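Local structure of WZI (Escherichia coli, 2YNK) at residues Ser288-Met293 with Met307-Ile312; Trp325-His330 with Gln368-Lys373. The protein probably binds capsular polysaccharide at the cell surface as an outer-membrane lectin, a beta-barrel involved in group 1 capsule assembly. All coordinates share one frame; numbering follows the deposited sequence.

Contact 1: residues Ser288-Met293 with Met307-Ile312; sequences SFYGQM and MFLGGI
Tyr-290 folds its ring flat across Gly-311, and a ladder of backbone bonds pairs the two strands around it. The strand segments run at 174° to each other, with their axes 4.5 Å apart at closest, an antiparallel course that the backbone bonds confirm as strand pairing. In the ladder, Tyr-290 N reaches Gly-311 O at 2.9 Å, and Gly-311 N returns a bond to Tyr-290 O. Gln-292 N bonds to Leu-309 O at 2.8 Å, whereas the reverse bond, from Leu-309 N to Gln-292 O, is bent and weak. Between these hydrogen-bonded pairs sits the non-hydrogen-bonded pair Gly-291 with Gly-310.

The aromatic contacts differ on the two faces. On the face of Tyr-290, Gln-292 and Leu-309, a chi1 of 53° puts the tyrosine CG between its own N and carbonyl carbon, turning the ring over the neighbouring strand. Gly-311 CA then makes a CH-pi contact 3.9 Å from the Tyr-290 ring centroid, 25° off the normal. On the face of Phe-289 and Ile-312, selenomethionine Met-293 lies alongside Phe-308, pointing the same way, with SE 5.0 Å from the Phe-308 ring centroid in an oblique Met-aromatic contact.

Apolar packing centres on Leu-309, whose CD2 lies 3.8 Å from Gln-292 CB and also meets the edge of the Tyr-290 ring. The Gln-292 amide is gripped from beyond the strands: OE1 accepts from Leu-160 N, and NE2 bonds to Trp-152 O.

An aromatic ring laid over a cross-strand glycine, often called aromatic rescue of glycine, here joins adjacent strands of an antiparallel outer-membrane beta-barrel.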
ATOM      1  N   SER A 288      -7.598 -17.327   0.254  1.00 58.38           N
ATOM      2  CA  SER A 288      -8.182 -16.456   1.258  1.00 57.82           C
ATOM      3  C   SER A 288      -9.168 -15.531   0.601  1.00 57.44           C
ATOM      4  O   SER A 288      -9.135 -15.336  -0.608  1.00 58.43           O
ATOM      5  CB  SER A 288      -7.113 -15.619   1.949  1.00 57.57           C
ATOM      6  OG  SER A 288      -6.046 -16.420   2.412  1.00 60.08           O
ATOM      7  N   PHE A 289     -10.052 -14.964   1.402  1.00 58.41           N
ATOM      8  CA  PHE A 289     -10.865 -13.872   0.923  1.00 61.73           C
ATOM      9  C   PHE A 289     -10.844 -12.739   1.938  1.00 60.89           C
ATOM     10  O   PHE A 289     -10.682 -12.969   3.144  1.00 61.54           O
ATOM     11  CB  PHE A 289     -12.282 -14.325   0.543  1.00 66.61           C
ATOM     12  CG  PHE A 289     -13.117 -14.826   1.689  1.00 70.09           C
ATOM     13  CD1 PHE A 289     -13.047 -16.156   2.094  1.00 74.20           C
ATOM     14  CD2 PHE A 289     -14.023 -13.985   2.326  1.00 73.11           C
ATOM     15  CE1 PHE A 289     -13.841 -16.628   3.138  1.00 77.86           C
ATOM     16  CE2 PHE A 289     -14.825 -14.450   3.366  1.00 77.46           C
ATOM     17  CZ  PHE A 289     -14.734 -15.773   3.776  1.00 78.65           C
ATOM     18  N   TYR A 290     -10.965 -11.517   1.422  1.00 56.92           N
ATOM     19  CA  TYR A 290     -10.824 -10.317   2.223  1.00 54.50           C
ATOM     20  C   TYR A 290     -11.822  -9.232   1.813  1.00 55.41           C
ATOM     21  O   TYR A 290     -12.373  -9.256   0.714  1.00 53.34           O
ATOM     22  CB  TYR A 290      -9.398  -9.791   2.106  1.00 51.30           C
ATOM     23  CG  TYR A 290      -8.919  -9.595   0.678  1.00 50.06           C
ATOM     24  CD1 TYR A 290      -9.232  -8.430  -0.027  1.00 48.35           C
ATOM     25  CD2 TYR A 290      -8.151 -10.566   0.037  1.00 48.58           C
ATOM     26  CE1 TYR A 290      -8.807  -8.245  -1.327  1.00 47.81           C
ATOM     27  CE2 TYR A 290      -7.717 -10.386  -1.267  1.00 49.17           C
ATOM     28  CZ  TYR A 290      -8.047  -9.217  -1.945  1.00 48.85           C
ATOM     29  OH  TYR A 290      -7.626  -9.012  -3.240  1.00 47.94           O
ATOM     30  N   GLY A 291     -12.034  -8.278   2.715  1.00 57.40           N
ATOM     31  CA  GLY A 291     -12.958  -7.165   2.492  1.00 57.20           C
ATOM     32  C   GLY A 291     -12.621  -5.937   3.322  1.00 55.94           C
ATOM     33  O   GLY A 291     -11.974  -6.035   4.366  1.00 55.38           O
ATOM     34  N   GLN A 292     -13.057  -4.775   2.849  1.00 55.97           N
ATOM     35  CA  GLN A 292     -12.814  -3.519   3.548  1.00 56.16           C
ATOM     36  C   GLN A 292     -13.989  -2.583   3.329  1.00 57.93           C
ATOM     37  O   GLN A 292     -14.491  -2.460   2.205  1.00 58.64           O
ATOM     38  CB  GLN A 292     -11.519  -2.873   3.039  1.00 55.50           C
ATOM     39  CG  GLN A 292     -11.166  -1.546   3.704  1.00 54.92           C
ATOM     40  CD  GLN A 292      -9.805  -1.022   3.283  1.00 53.34           C
ATOM     41  OE1 GLN A 292      -9.542  -0.830   2.094  1.00 52.69           O
ATOM     42  NE2 GLN A 292      -8.929  -0.790   4.261  1.00 52.16           N
HETATM   43  N   MSE A 293     -14.429  -1.932   4.400  1.00 59.28           N
HETATM   44  CA  MSE A 293     -15.567  -1.021   4.326  1.00 61.84           C
HETATM   45  C   MSE A 293     -15.239   0.248   5.051  1.00 59.75           C
HETATM   46  O   MSE A 293     -15.298   0.293   6.272  1.00 58.63           O
HETATM   47  CB  MSE A 293     -16.798  -1.684   4.937  1.00 67.35           C
HETATM   48  CG  MSE A 293     -18.051  -0.821   4.776  1.00 73.73           C
HETATM   49 SE   MSE A 293     -19.487  -1.491   5.950  1.00 86.63          SE
HETATM   50  CE  MSE A 293     -21.033  -0.579   5.135  1.00 87.38           C
HETATM   51  N   MSE A 307     -17.899   3.249   1.333  1.00 59.37           N
HETATM   52  CA  MSE A 307     -17.220   2.700   0.162  1.00 58.68           C
HETATM   53  C   MSE A 307     -16.875   1.274   0.466  1.00 56.29           C
HETATM   54  O   MSE A 307     -16.594   0.933   1.611  1.00 55.29           O
HETATM   55  CB  MSE A 307     -15.957   3.503  -0.123  1.00 58.05           C
HETATM   56  CG  MSE A 307     -16.347   4.939  -0.454  1.00 58.69           C
HETATM   57 SE   MSE A 307     -14.735   6.036  -0.615  1.00 59.00          SE
HETATM   58  CE  MSE A 307     -14.294   6.187   1.301  1.00 58.64           C
ATOM     59  N   PHE A 308     -16.888   0.435  -0.563  1.00 55.32           N
ATOM     60  CA  PHE A 308     -16.709  -0.995  -0.391  1.00 55.63           C
ATOM     61  C   PHE A 308     -15.555  -1.561  -1.202  1.00 54.83           C
ATOM     62  O   PHE A 308     -15.182  -1.033  -2.263  1.00 53.16           O
ATOM     63  CB  PHE A 308     -17.987  -1.720  -0.770  1.00 57.05           C
ATOM     64  CG  PHE A 308     -19.122  -1.449   0.160  1.00 60.02           C
ATOM     65  CD1 PHE A 308     -19.965  -0.361  -0.051  1.00 61.62           C
ATOM     66  CD2 PHE A 308     -19.349  -2.273   1.256  1.00 60.70           C
ATOM     67  CE1 PHE A 308     -21.019  -0.107   0.807  1.00 62.57           C
ATOM     68  CE2 PHE A 308     -20.402  -2.024   2.118  1.00 63.34           C
ATOM     69  CZ  PHE A 308     -21.238  -0.938   1.893  1.00 64.03           C
ATOM     70  N   LEU A 309     -15.004  -2.652  -0.680  1.00 54.05           N
ATOM     71  CA  LEU A 309     -13.923  -3.372  -1.324  1.00 52.68           C
ATOM     72  C   LEU A 309     -13.946  -4.824  -0.863  1.00 53.83           C
ATOM     73  O   LEU A 309     -14.119  -5.099   0.322  1.00 54.52           O
ATOM     74  CB  LEU A 309     -12.597  -2.722  -0.974  1.00 51.67           C
ATOM     75  CG  LEU A 309     -11.307  -3.448  -1.363  1.00 52.54           C
ATOM     76  CD1 LEU A 309     -10.201  -2.410  -1.524  1.00 50.56           C
ATOM     77  CD2 LEU A 309     -10.926  -4.541  -0.355  1.00 50.16           C
ATOM     78  N   GLY A 310     -13.783  -5.739  -1.811  1.00 53.52           N
ATOM     79  CA  GLY A 310     -13.745  -7.160  -1.527  1.00 53.99           C
ATOM     80  C   GLY A 310     -12.861  -7.868  -2.528  1.00 54.18           C
ATOM     81  O   GLY A 310     -12.649  -7.377  -3.638  1.00 52.82           O
ATOM     82  N   GLY A 311     -12.335  -9.022  -2.128  1.00 55.55           N
ATOM     83  CA  GLY A 311     -11.506  -9.834  -3.013  1.00 55.78           C
ATOM     84  C   GLY A 311     -11.243 -11.255  -2.535  1.00 57.27           C
ATOM     85  O   GLY A 311     -11.545 -11.633  -1.396  1.00 57.85           O
ATOM     86  N   ILE A 312     -10.666 -12.043  -3.429  1.00 57.53           N
ATOM     87  CA  ILE A 312     -10.343 -13.427  -3.152  1.00 58.76           C
ATOM     88  C   ILE A 312      -8.956 -13.668  -3.732  1.00 58.32           C
ATOM     89  O   ILE A 312      -8.658 -13.199  -4.833  1.00 57.83           O
ATOM     90  CB  ILE A 312     -11.402 -14.363  -3.779  1.00 60.67           C
ATOM     91  CG1 ILE A 312     -11.137 -15.820  -3.412  1.00 62.41           C
ATOM     92  CG2 ILE A 312     -11.456 -14.196  -5.291  1.00 59.68           C
ATOM     93  CD1 ILE A 312     -12.113 -16.780  -4.056  1.00 65.04           C
TER

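Contact 2: residues Trp325-His330 with Gln368-Lys373; sequences WYLEAH and QLVAGK
His-330 is engaged on face and edge at once: Leu-369 of the opposite strand sets CD2 over one ring face, while NE2 donates in the ring plane to Glu-328, two residues back. CD2 of Leu-369 is 4.1 Å from the His-330 ring centroid, a CH-pi contact in which the two side chains lie side by side. The NE2 to Glu-328 OE2 bond measures 2.7 Å and is almost straight at 173°, meeting the carboxylate oxygen on its anti side.

At the other end Tyr-326 repeats the face contact with a lysine. A chi1 of 68° swings the Tyr-326 ring toward segment 368-373, where Lys-373 CB stands 3.9 Å from the Tyr-326 ring centroid, offset toward the rim, and CD passes 3.8 Å from Tyr-326 OH. That hydroxyl bonds to Glu-157.

Six backbone bonds, in the pairs Tyr-326 with Lys-373, Glu-328 with Ala-371 and His-330 with Leu-369, fix this antiparallel register. On the other face, Leu-327 CD1 approaches Val-370 CG1 at 4.4 Å, both residues on the surface.

Polar partners hold the buried group in place: Glu-328 also bonds Tyr-290 OH and the backbone N of Tyr-156 and Glu-157, and Asp-361 takes His-330 ND1. With a carboxylate at each ring nitrogen, the imidazole is held against rotation and its protonated form would probably be favoured.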
ATOM      1  N   TRP A 325      -2.363 -15.276  -7.334  1.00 53.29           N
ATOM      2  CA  TRP A 325      -3.466 -14.651  -8.047  1.00 53.34           C
ATOM      3  C   TRP A 325      -4.451 -14.018  -7.120  1.00 53.91           C
ATOM      4  O   TRP A 325      -4.621 -14.462  -5.984  1.00 54.56           O
ATOM      5  CB  TRP A 325      -4.166 -15.653  -8.955  1.00 54.94           C
ATOM      6  CG  TRP A 325      -4.934 -16.713  -8.206  1.00 56.21           C
ATOM      7  CD1 TRP A 325      -4.494 -17.979  -7.830  1.00 56.23           C
ATOM      8  CD2 TRP A 325      -6.313 -16.631  -7.711  1.00 57.16           C
ATOM      9  NE1 TRP A 325      -5.474 -18.658  -7.159  1.00 56.93           N
ATOM     10  CE2 TRP A 325      -6.586 -17.911  -7.049  1.00 58.12           C
ATOM     11  CE3 TRP A 325      -7.305 -15.665  -7.743  1.00 56.14           C
ATOM     12  CZ2 TRP A 325      -7.806 -18.185  -6.456  1.00 58.47           C
ATOM     13  CZ3 TRP A 325      -8.534 -15.954  -7.140  1.00 56.75           C
ATOM     14  CH2 TRP A 325      -8.776 -17.185  -6.515  1.00 58.21           C
ATOM     15  N   TYR A 326      -5.103 -12.961  -7.595  1.00 53.32           N
ATOM     16  CA  TYR A 326      -6.193 -12.357  -6.846  1.00 53.56           C
ATOM     17  C   TYR A 326      -7.290 -11.864  -7.781  1.00 53.78           C
ATOM     18  O   TYR A 326      -7.045 -11.580  -8.953  1.00 56.20           O
ATOM     19  CB  TYR A 326      -5.683 -11.236  -5.921  1.00 51.85           C
ATOM     20  CG  TYR A 326      -5.166 -10.004  -6.629  1.00 51.67           C
ATOM     21  CD1 TYR A 326      -6.029  -9.173  -7.341  1.00 52.50           C
ATOM     22  CD2 TYR A 326      -3.829  -9.644  -6.566  1.00 50.59           C
ATOM     23  CE1 TYR A 326      -5.572  -8.044  -7.987  1.00 50.59           C
ATOM     24  CE2 TYR A 326      -3.364  -8.512  -7.211  1.00 50.07           C
ATOM     25  CZ  TYR A 326      -4.244  -7.716  -7.923  1.00 50.64           C
ATOM     26  OH  TYR A 326      -3.805  -6.585  -8.583  1.00 52.10           O
ATOM     27  N   LEU A 327      -8.504 -11.794  -7.256  1.00 53.97           N
ATOM     28  CA  LEU A 327      -9.623 -11.187  -7.960  1.00 54.87           C
ATOM     29  C   LEU A 327     -10.258 -10.226  -6.969  1.00 54.96           C
ATOM     30  O   LEU A 327     -10.612 -10.630  -5.860  1.00 55.92           O
ATOM     31  CB  LEU A 327     -10.618 -12.244  -8.433  1.00 56.34           C
ATOM     32  CG  LEU A 327     -11.717 -11.758  -9.387  1.00 59.12           C
ATOM     33  CD1 LEU A 327     -11.122 -10.992 -10.561  1.00 60.04           C
ATOM     34  CD2 LEU A 327     -12.576 -12.911  -9.898  1.00 60.48           C
ATOM     35  N   GLU A 328     -10.378  -8.957  -7.357  1.00 52.70           N
ATOM     36  CA  GLU A 328     -10.698  -7.902  -6.408  1.00 52.29           C
ATOM     37  C   GLU A 328     -11.691  -6.880  -6.991  1.00 53.57           C
ATOM     38  O   GLU A 328     -11.524  -6.427  -8.126  1.00 55.28           O
ATOM     39  CB  GLU A 328      -9.391  -7.218  -5.983  1.00 50.86           C
ATOM     40  CG  GLU A 328      -9.515  -6.314  -4.763  1.00 50.64           C
ATOM     41  CD  GLU A 328      -8.175  -5.857  -4.213  1.00 50.56           C
ATOM     42  OE1 GLU A 328      -7.232  -6.676  -4.157  1.00 50.38           O
ATOM     43  OE2 GLU A 328      -8.058  -4.674  -3.820  1.00 52.00           O
ATOM     44  N   ALA A 329     -12.717  -6.525  -6.211  1.00 52.77           N
ATOM     45  CA  ALA A 329     -13.741  -5.557  -6.639  1.00 52.56           C
ATOM     46  C   ALA A 329     -13.789  -4.353  -5.700  1.00 50.70           C
ATOM     47  O   ALA A 329     -13.758  -4.528  -4.486  1.00 50.99           O
ATOM     48  CB  ALA A 329     -15.108  -6.220  -6.715  1.00 51.97           C
ATOM     49  N   HIS A 330     -13.841  -3.141  -6.260  1.00 49.71           N
ATOM     50  CA  HIS A 330     -13.945  -1.909  -5.470  1.00 50.03           C
ATOM     51  C   HIS A 330     -15.173  -1.133  -5.844  1.00 51.53           C
ATOM     52  O   HIS A 330     -15.605  -1.164  -6.990  1.00 51.48           O
ATOM     53  CB  HIS A 330     -12.757  -0.995  -5.735  1.00 50.12           C
ATOM     54  CG  HIS A 330     -11.429  -1.531  -5.263  1.00 51.22           C
ATOM     55  ND1 HIS A 330     -10.357  -0.742  -5.133  1.00 51.88           N
ATOM     56  CD2 HIS A 330     -11.021  -2.811  -4.880  1.00 51.12           C
ATOM     57  CE1 HIS A 330      -9.314  -1.470  -4.705  1.00 52.05           C
ATOM     58  NE2 HIS A 330      -9.724  -2.734  -4.552  1.00 51.10           N
ATOM     59  N   GLN A 368     -15.927   2.402  -9.828  1.00 59.95           N
ATOM     60  CA  GLN A 368     -16.198   0.968  -9.731  1.00 59.73           C
ATOM     61  C   GLN A 368     -15.066   0.214 -10.432  1.00 59.19           C
ATOM     62  O   GLN A 368     -14.648   0.601 -11.527  1.00 59.17           O
ATOM     63  CB  GLN A 368     -17.527   0.638 -10.394  1.00 60.12           C
ATOM     64  CG  GLN A 368     -18.667   1.512  -9.923  1.00 62.12           C
ATOM     65  CD  GLN A 368     -19.953   1.195 -10.637  1.00 63.28           C
ATOM     66  OE1 GLN A 368     -20.424   0.062 -10.610  1.00 64.72           O
ATOM     67  NE2 GLN A 368     -20.536   2.196 -11.276  1.00 64.30           N
ATOM     68  N   LEU A 369     -14.579  -0.858  -9.808  1.00 58.08           N
ATOM     69  CA  LEU A 369     -13.402  -1.569 -10.308  1.00 57.39           C
ATOM     70  C   LEU A 369     -13.432  -3.065  -9.996  1.00 57.20           C
ATOM     71  O   LEU A 369     -13.698  -3.470  -8.869  1.00 56.26           O
ATOM     72  CB  LEU A 369     -12.140  -0.936  -9.726  1.00 56.35           C
ATOM     73  CG  LEU A 369     -10.770  -1.527 -10.066  1.00 56.23           C
ATOM     74  CD1 LEU A 369      -9.793  -0.398 -10.341  1.00 54.96           C
ATOM     75  CD2 LEU A 369     -10.241  -2.416  -8.946  1.00 55.48           C
ATOM     76  N   VAL A 370     -13.190  -3.863 -11.030  1.00 55.95           N
ATOM     77  CA  VAL A 370     -12.944  -5.280 -10.909  1.00 55.70           C
ATOM     78  C   VAL A 370     -11.589  -5.531 -11.552  1.00 54.42           C
ATOM     79  O   VAL A 370     -11.330  -5.059 -12.659  1.00 53.22           O
ATOM     80  CB  VAL A 370     -14.005  -6.102 -11.653  1.00 57.73           C
ATOM     81  CG1 VAL A 370     -13.794  -7.591 -11.398  1.00 58.85           C
ATOM     82  CG2 VAL A 370     -15.400  -5.677 -11.222  1.00 58.79           C
ATOM     83  N   ALA A 371     -10.716  -6.254 -10.862  1.00 53.61           N
ATOM     84  CA  ALA A 371      -9.385  -6.536 -11.398  1.00 52.65           C
ATOM     85  C   ALA A 371      -8.912  -7.913 -10.985  1.00 52.68           C
ATOM     86  O   ALA A 371      -9.117  -8.341  -9.846  1.00 53.00           O
ATOM     87  CB  ALA A 371      -8.394  -5.491 -10.938  1.00 51.03           C
ATOM     88  N   GLY A 372      -8.295  -8.607 -11.929  1.00 52.33           N
ATOM     89  CA  GLY A 372      -7.704  -9.903 -11.665  1.00 52.90           C
ATOM     90  C   GLY A 372      -6.240  -9.805 -12.006  1.00 52.20           C
ATOM     91  O   GLY A 372      -5.865  -9.059 -12.918  1.00 49.76           O
ATOM     92  N   LYS A 373      -5.415 -10.534 -11.260  1.00 51.13           N
ATOM     93  CA  LYS A 373      -3.992 -10.647 -11.577  1.00 51.04           C
ATOM     94  C   LYS A 373      -3.460 -12.045 -11.254  1.00 51.40           C
ATOM     95  O   LYS A 373      -3.747 -12.594 -10.200  1.00 51.92           O
ATOM     96  CB  LYS A 373      -3.190  -9.603 -10.800  1.00 50.26           C
ATOM     97  CG  LYS A 373      -1.737  -9.454 -11.242  1.00 49.79           C
ATOM     98  CD  LYS A 373      -1.009  -8.445 -10.359  1.00 49.53           C
ATOM     99  CE  LYS A 373       0.425  -8.198 -10.807  1.00 49.96           C
ATOM    100  NZ  LYS A 373       0.917  -6.835 -10.445  1.00 49.37           N
TER

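How the contacts relate
From the N terminus, contact 1 comes first: segments 288-293 and 307-312 close a loop of 13 residues, as the strand 287-295 turns back into 306-317. The chain then passes to strand 322-331, and contact 2 closes a longer excursion of 37 residues, after which strand 368-377 pairs with strand 322-331. The contacts therefore run in series, neither nested nor crossed. They still abut, with centres 10 Å apart, because strands 306-317 and 322-331 are neighbours: Gly-310 O is 2.7 Å from Ala-329 N, a probable hydrogen bond. Together they tie four consecutive strands into one patch of the barrel wall.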